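Local coordinates for protein carbamate kinase (Mycoplasma penetrans, PDB 4AXS) that probably catalyses the reversible transfer of a phosphoryl group between ATP and carbamate, at residues I49-I54 / S116-K121; N34-G37 / Q42-E45; V66-G71 / V128-T133. All blocks are in the same frame, centred on the assembly; numbering follows the deposited sequence.

Contact 1 of 3, residues I49-I54 / S116-K121; sequences IPAAKI and SNELKK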
# COMPACT_ATOMS: atom_id res chain seq x y z
N ILE A 49 20.37 2.54 0.52
CA ILE A 49 21.26 2.10 1.61
C ILE A 49 20.68 0.98 2.48
O ILE A 49 21.27 -0.09 2.60
CB ILE A 49 21.70 3.28 2.52
CG1 ILE A 49 22.69 4.18 1.80
CG2 ILE A 49 22.32 2.75 3.80
CD1 ILE A 49 23.94 3.44 1.33
N PRO A 50 19.50 1.22 3.08
CA PRO A 50 18.88 0.15 3.86
C PRO A 50 18.68 -1.12 3.03
O PRO A 50 18.90 -2.24 3.51
CB PRO A 50 17.53 0.74 4.25
CG PRO A 50 17.71 2.24 4.13
CD PRO A 50 18.69 2.45 3.04
N ALA A 51 18.26 -0.94 1.78
CA ALA A 51 17.93 -2.08 0.93
C ALA A 51 19.15 -2.97 0.70
O ALA A 51 19.09 -4.18 0.92
CB ALA A 51 17.35 -1.60 -0.41
N ALA A 52 20.25 -2.38 0.26
CA ALA A 52 21.49 -3.13 0.11
C ALA A 52 21.85 -3.90 1.40
O ALA A 52 22.21 -5.08 1.35
CB ALA A 52 22.62 -2.22 -0.33
N LYS A 53 21.75 -3.23 2.55
CA LYS A 53 21.97 -3.91 3.82
C LYS A 53 20.98 -5.07 4.00
O LYS A 53 21.36 -6.16 4.42
CB LYS A 53 21.89 -2.96 5.02
CG LYS A 53 22.66 -1.64 4.89
CD LYS A 53 24.16 -1.76 5.16
CE LYS A 53 24.71 -0.38 5.58
NZ LYS A 53 26.19 -0.20 5.36
N ILE A 54 19.70 -4.84 3.67
CA ILE A 54 18.70 -5.91 3.80
C ILE A 54 19.01 -7.07 2.86
O ILE A 54 18.87 -8.23 3.22
CB ILE A 54 17.26 -5.41 3.56
CG1 ILE A 54 16.78 -4.57 4.75
CG2 ILE A 54 16.32 -6.58 3.36
CD1 ILE A 54 15.74 -3.55 4.41
N SER A 116 13.94 -5.04 -3.92
CA SER A 116 13.87 -5.96 -5.05
C SER A 116 15.14 -5.78 -5.86
O SER A 116 15.85 -6.75 -6.16
CB SER A 116 12.63 -5.65 -5.91
OG SER A 116 11.46 -6.31 -5.44
N ASN A 117 15.45 -4.53 -6.20
CA ASN A 117 16.62 -4.22 -7.00
C ASN A 117 17.91 -4.78 -6.40
O ASN A 117 18.66 -5.48 -7.09
CB ASN A 117 16.74 -2.72 -7.22
CG ASN A 117 16.00 -2.25 -8.45
OD1 ASN A 117 15.40 -3.05 -9.16
ND2 ASN A 117 16.05 -0.94 -8.71
N GLU A 118 18.15 -4.49 -5.12
CA GLU A 118 19.36 -4.97 -4.45
C GLU A 118 19.46 -6.49 -4.45
O GLU A 118 20.52 -7.04 -4.70
CB GLU A 118 19.45 -4.43 -3.02
CG GLU A 118 19.59 -2.93 -2.91
CD GLU A 118 20.77 -2.40 -3.70
OE1 GLU A 118 21.76 -3.15 -3.83
OE2 GLU A 118 20.70 -1.25 -4.20
N LEU A 119 18.35 -7.17 -4.15
CA LEU A 119 18.35 -8.63 -4.15
C LEU A 119 18.76 -9.19 -5.52
O LEU A 119 19.35 -10.27 -5.60
CB LEU A 119 16.98 -9.19 -3.74
CG LEU A 119 16.60 -9.01 -2.27
CD1 LEU A 119 15.15 -9.40 -2.01
CD2 LEU A 119 17.54 -9.80 -1.36
N LYS A 120 18.45 -8.46 -6.59
CA LYS A 120 18.79 -8.91 -7.94
C LYS A 120 20.28 -8.74 -8.25
O LYS A 120 20.85 -9.54 -9.00
CB LYS A 120 17.93 -8.19 -9.00
CG LYS A 120 16.47 -8.60 -8.99
CD LYS A 120 15.59 -7.61 -9.78
CE LYS A 120 15.61 -7.85 -11.29
NZ LYS A 120 15.18 -9.23 -11.63
N LYS A 121 20.91 -7.71 -7.68
CA LYS A 121 22.35 -7.52 -7.86
C LYS A 121 23.10 -8.75 -7.40
O LYS A 121 24.16 -9.09 -7.94
CB LYS A 121 22.86 -6.29 -7.10
CG LYS A 121 22.18 -5.01 -7.49
CD LYS A 121 22.89 -3.79 -6.95
CE LYS A 121 22.17 -2.53 -7.42
NZ LYS A 121 22.99 -1.30 -7.32

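Contact 2 of 3, residues N34-G37 / Q42-E45; sequences NALG and QQKE. With SO4 (sulfate ion), chain C.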
# COMPACT_ATOMS: atom_id res chain seq x y z
N ASN A 34 13.04 9.62 9.46
CA ASN A 34 14.02 10.66 9.15
C ASN A 34 15.09 10.12 8.20
O ASN A 34 15.73 10.88 7.47
CB ASN A 34 14.68 11.23 10.41
CG ASN A 34 13.67 11.69 11.45
OD1 ASN A 34 12.60 12.21 11.13
ND2 ASN A 34 14.02 11.50 12.72
N ALA A 35 15.27 8.80 8.20
CA ALA A 35 16.20 8.16 7.28
C ALA A 35 15.66 8.08 5.84
O ALA A 35 16.39 7.70 4.92
CB ALA A 35 16.55 6.78 7.78
N LEU A 36 14.39 8.44 5.63
CA LEU A 36 13.83 8.40 4.28
C LEU A 36 13.80 9.80 3.63
O LEU A 36 13.49 9.93 2.43
CB LEU A 36 12.46 7.72 4.25
CG LEU A 36 12.44 6.22 4.62
CD1 LEU A 36 11.05 5.73 4.99
CD2 LEU A 36 13.05 5.33 3.54
N GLY A 37 14.12 10.83 4.40
CA GLY A 37 14.33 12.15 3.83
C GLY A 37 13.16 13.11 3.79
O GLY A 37 12.24 13.05 4.61
N GLN A 42 14.92 12.48 -3.05
CA GLN A 42 15.98 11.92 -2.21
C GLN A 42 15.57 10.64 -1.47
O GLN A 42 16.42 9.79 -1.17
CB GLN A 42 16.52 12.96 -1.22
CG GLN A 42 15.57 13.34 -0.10
CD GLN A 42 16.19 14.32 0.91
OE1 GLN A 42 16.60 13.92 2.00
NE2 GLN A 42 16.26 15.60 0.54
N GLN A 43 14.27 10.50 -1.19
CA GLN A 43 13.76 9.27 -0.60
C GLN A 43 14.12 8.10 -1.51
O GLN A 43 14.55 7.04 -1.03
CB GLN A 43 12.23 9.35 -0.38
CG GLN A 43 11.64 8.16 0.42
CD GLN A 43 10.14 8.27 0.69
OE1 GLN A 43 9.31 8.08 -0.21
NE2 GLN A 43 9.78 8.53 1.95
N LYS A 44 13.96 8.29 -2.82
CA LYS A 44 14.41 7.29 -3.78
C LYS A 44 15.91 7.00 -3.63
O LYS A 44 16.34 5.86 -3.69
CB LYS A 44 14.07 7.72 -5.21
CG LYS A 44 13.63 6.57 -6.11
CD LYS A 44 13.21 7.08 -7.49
CE LYS A 44 12.57 8.47 -7.38
NZ LYS A 44 11.84 8.91 -8.61
N GLU A 45 16.69 8.05 -3.43
CA GLU A 45 18.12 7.89 -3.05
C GLU A 45 18.40 7.21 -1.72
O GLU A 45 19.08 6.19 -1.66
CB GLU A 45 18.81 9.25 -3.00
CG GLU A 45 20.11 9.26 -3.76
CD GLU A 45 20.00 8.51 -5.09
OE1 GLU A 45 19.35 9.04 -6.02
OE2 GLU A 45 20.56 7.40 -5.21
S SO4 C . 15.60 8.24 14.33
O1 SO4 C . 16.74 7.61 14.99
O2 SO4 C . 16.13 9.21 13.37
O3 SO4 C . 14.81 7.21 13.66
O4 SO4 C . 14.76 8.91 15.32

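Contact 3 of 3, residues V66-G71 / V128-T133; sequences VGHGNG and VLYFLT. With SO4 (sulfate ion), chain B.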
# COMPACT_ATOMS: atom_id res chain seq x y z
N VAL A 66 10.77 -6.53 7.00
CA VAL A 66 11.11 -5.11 6.91
C VAL A 66 9.98 -4.16 7.32
O VAL A 66 8.80 -4.44 7.06
CB VAL A 66 11.64 -4.74 5.52
CG1 VAL A 66 12.08 -3.30 5.50
CG2 VAL A 66 12.79 -5.66 5.15
N GLY A 67 10.35 -3.05 7.96
CA GLY A 67 9.40 -2.06 8.44
C GLY A 67 10.00 -0.67 8.40
O GLY A 67 11.19 -0.52 8.15
N HIS A 68 9.19 0.36 8.63
CA HIS A 68 9.64 1.74 8.49
C HIS A 68 8.68 2.72 9.15
O HIS A 68 7.49 2.45 9.27
CB HIS A 68 9.79 2.12 7.02
CG HIS A 68 8.49 2.20 6.28
ND1 HIS A 68 7.70 3.33 6.27
CD2 HIS A 68 7.84 1.28 5.53
CE1 HIS A 68 6.61 3.10 5.56
NE2 HIS A 68 6.67 1.87 5.10
N GLY A 69 9.22 3.87 9.56
CA GLY A 69 8.40 4.92 10.13
C GLY A 69 7.95 5.86 9.04
O GLY A 69 8.26 5.64 7.86
N ASN A 70 7.23 6.91 9.42
CA ASN A 70 6.65 7.82 8.43
C ASN A 70 6.36 9.23 8.94
O ASN A 70 5.56 9.94 8.35
CB ASN A 70 5.38 7.21 7.86
CG ASN A 70 4.20 7.37 8.80
OD1 ASN A 70 4.36 7.50 10.02
ND2 ASN A 70 2.99 7.36 8.22
N GLY A 71 7.02 9.62 10.03
CA GLY A 71 6.80 10.93 10.61
C GLY A 71 6.82 12.03 9.57
O GLY A 71 5.82 12.72 9.37
N VAL A 128 9.66 -9.82 -2.90
CA VAL A 128 9.49 -8.73 -1.95
C VAL A 128 8.05 -8.23 -1.99
O VAL A 128 7.53 -7.91 -3.05
CB VAL A 128 10.45 -7.55 -2.19
CG1 VAL A 128 10.47 -6.64 -0.97
CG2 VAL A 128 11.87 -8.03 -2.47
N LEU A 129 7.41 -8.17 -0.81
CA LEU A 129 6.01 -7.77 -0.67
C LEU A 129 5.85 -6.52 0.21
O LEU A 129 6.63 -6.30 1.12
CB LEU A 129 5.22 -8.92 -0.04
CG LEU A 129 4.60 -10.00 -0.93
CD1 LEU A 129 5.31 -10.09 -2.27
CD2 LEU A 129 4.60 -11.35 -0.21
N TYR A 130 4.83 -5.70 -0.07
CA TYR A 130 4.46 -4.58 0.80
C TYR A 130 2.99 -4.67 1.15
O TYR A 130 2.15 -4.39 0.31
CB TYR A 130 4.75 -3.20 0.19
CG TYR A 130 4.62 -2.08 1.21
CD1 TYR A 130 3.36 -1.60 1.61
CD2 TYR A 130 5.75 -1.55 1.83
CE1 TYR A 130 3.24 -0.61 2.57
CE2 TYR A 130 5.65 -0.55 2.79
CZ TYR A 130 4.40 -0.09 3.17
OH TYR A 130 4.33 0.90 4.12
N PHE A 131 2.70 -5.05 2.39
CA PHE A 131 1.32 -5.09 2.86
C PHE A 131 0.91 -3.74 3.45
O PHE A 131 1.49 -3.26 4.41
CB PHE A 131 1.14 -6.17 3.92
CG PHE A 131 1.58 -7.52 3.50
CD1 PHE A 131 2.89 -7.94 3.71
CD2 PHE A 131 0.70 -8.40 2.89
CE1 PHE A 131 3.31 -9.19 3.31
CE2 PHE A 131 1.12 -9.66 2.49
CZ PHE A 131 2.43 -10.05 2.70
N LEU A 132 -0.13 -3.15 2.87
CA LEU A 132 -0.78 -2.04 3.52
C LEU A 132 -1.15 -2.51 4.94
O LEU A 132 -1.72 -3.60 5.09
CB LEU A 132 -2.01 -1.64 2.70
CG LEU A 132 -2.76 -0.34 2.99
CD1 LEU A 132 -4.08 -0.64 3.66
CD2 LEU A 132 -1.94 0.66 3.82
N THR A 133 -0.83 -1.72 5.97
CA THR A 133 -0.99 -2.17 7.35
C THR A 133 -1.98 -1.40 8.23
O THR A 133 -1.86 -0.19 8.43
CB THR A 133 0.38 -2.21 8.09
OG1 THR A 133 1.30 -3.04 7.36
CG2 THR A 133 0.23 -2.74 9.54
S SO4 B . 9.62 7.93 12.89
O1 SO4 B . 8.19 8.23 12.97
O2 SO4 B . 9.87 7.44 11.54
O3 SO4 B . 10.45 9.12 13.11
O4 SO4 B . 10.01 6.96 13.92

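Contact 1 of 3, residues I49-I54 / S116-K121
Glu118 reaches across from helix 96-121 and lays the bend of its side chain against Ala51 and Ala52 of helix 48-59. The first torsion sets CG opposite the carbonyl carbon and beside the backbone N (chi1 -64°), and the second folds the chain again (chi2 -55°). This double turn puts the CG methylene, rather than the carboxylate, at the front of the contact. CG comes 3.6 Å from Ala51 CB on one flank and presses on the backbone at the other, 3.3 Å from Ala52 N. Beyond the bend, the carboxylate lies alongside Ala52, whose methyl CB lies 3.7 Å from Glu118 OE1. No hydrogen bond crosses here; the touch is van der Waals, and two alanines let the helices come close, with Ala52 CA only 5.4 Å from Glu118 CA. The other carboxylate oxygen, Glu118 OE2, is farther from Ala52 and makes a long salt bridge of 3.9 Å with Lys121 NZ, one turn on. At that length the pairing is at most a loose restraint on the carboxylate.

Helix 48-59 packs on strand 64-68, where Ile54 rests on Val64 and Val66, and helix 96-121 packs on strand 128-130 through Leu119 on Val128, while Asn117 turns to the second subunit and hydrogen-bonds Tyr223 there.

Contact 2 of 3, residues N34-G37 / Q42-E45
The carbonyl oxygen of Leu36 is met by three carbons of Gln43 in a row. Leu36 O lies 3.1 Å from Gln43 CA in a CA-H...O contact bent to 129° at the hydrogen, with Gln43 CB equally near and Gln43 CG just beyond. The glutamine then continues past the carbonyl: with CG anti to the backbone N (chi1 -172°) and an extended chain, it carries its amide alongside the leucine, so that Gln43 NE2 sits 3.6 Å from Leu36 CB. The other end of that amide is held elsewhere, Gln43 OE1 bonding to His110 ND1 on helix 96-121.

Gln42 approaches the neighbouring peptide separately, its OE1 lying 3.4 Å from Gly37 CA. At the far end of the loop, Asn34 ND2 donates a 3.2 Å hydrogen bond to O2 of a sulfate ion, probably from the crystallisation liquor and also bound by Thr252 OG1.

No conventional hydrogen bond joins residues 34-37 to 42-45, although Asn39 OD1 bonds to Gln42 N. Their chemistry is a backbone carbonyl set against C-H groups and aliphatic glutamine carbons, which implies that this contact rests on close fit with a weak C-H...O contribution, while the bond to His110 fixes the rotation of the Gln43 amide.

Contact 3 of 3, residues V66-G71 / V128-T133
His68 and Tyr130 both stand on extended backbone, in strands that run in the same general sense but make no hydrogen bond to each other, their CA atoms 11.2 Å apart. Of these two segments, only the two rings meet.

The first torsion of His68 sets its CG between the backbone N and the carbonyl carbon (chi1 68°), which swings the imidazole out to the side of the strand. Tyr130 sends its phenol the other way, and the rings meet rim to rim with their planes at 33°. Neither lies over the face of the other. At the junction His68 NE2 and Tyr130 OH share a hydrogen bond of 2.7 Å, the hydroxyl near the imidazole plane, and Tyr130 CE2 follows at the same edge, 3.5 Å from His68 NE2. The opposite ring nitrogen is engaged as well: His68 ND1 donates to Gly69 O over 2.9 Å, almost straight at 170°, although the donor stands above the plane of that carbonyl. Bonds at both nitrogens fix the rotation of this buried ring.

Just downstream the chain turns past a sulfate ion, probably from the crystallisation liquor. Its O2 lies 3.4 Å from Asn70 N, and Gly71 N, at the start of helix 71-83, makes a weak 3.5 Å bond to its O1. Gly33 N and Lys232 NZ bind the same ion.

Strand 205-207 pairs with strand 128-130 and shares backbone bonds with Val66, so the rings reach across it. A glycine-rich turn leading from a strand into a helix N-terminus and holding an anion is consistent with the phosphate-binding region of amino acid kinases.

In the fold
Contact 2 closes before the others open; contacts 1 and 3 then interleave, since helix 48-59 leads into strand 64-68 and helix 96-121 into strand 128-130. The three centres lie about 14 to 15 Å apart. Contact 1 rests directly on contact 3, each helix of the pair packing on the strand that follows it in the chain. Contact 2 touches contact 3 where Leu36 CD1 nears Gly69 O, placing the loop after strand 27-31 beside the glycine-rich turn. Together they run from the sulfate-binding end of the sheet to the subunit interface, which contacts 1 and 3 both reach.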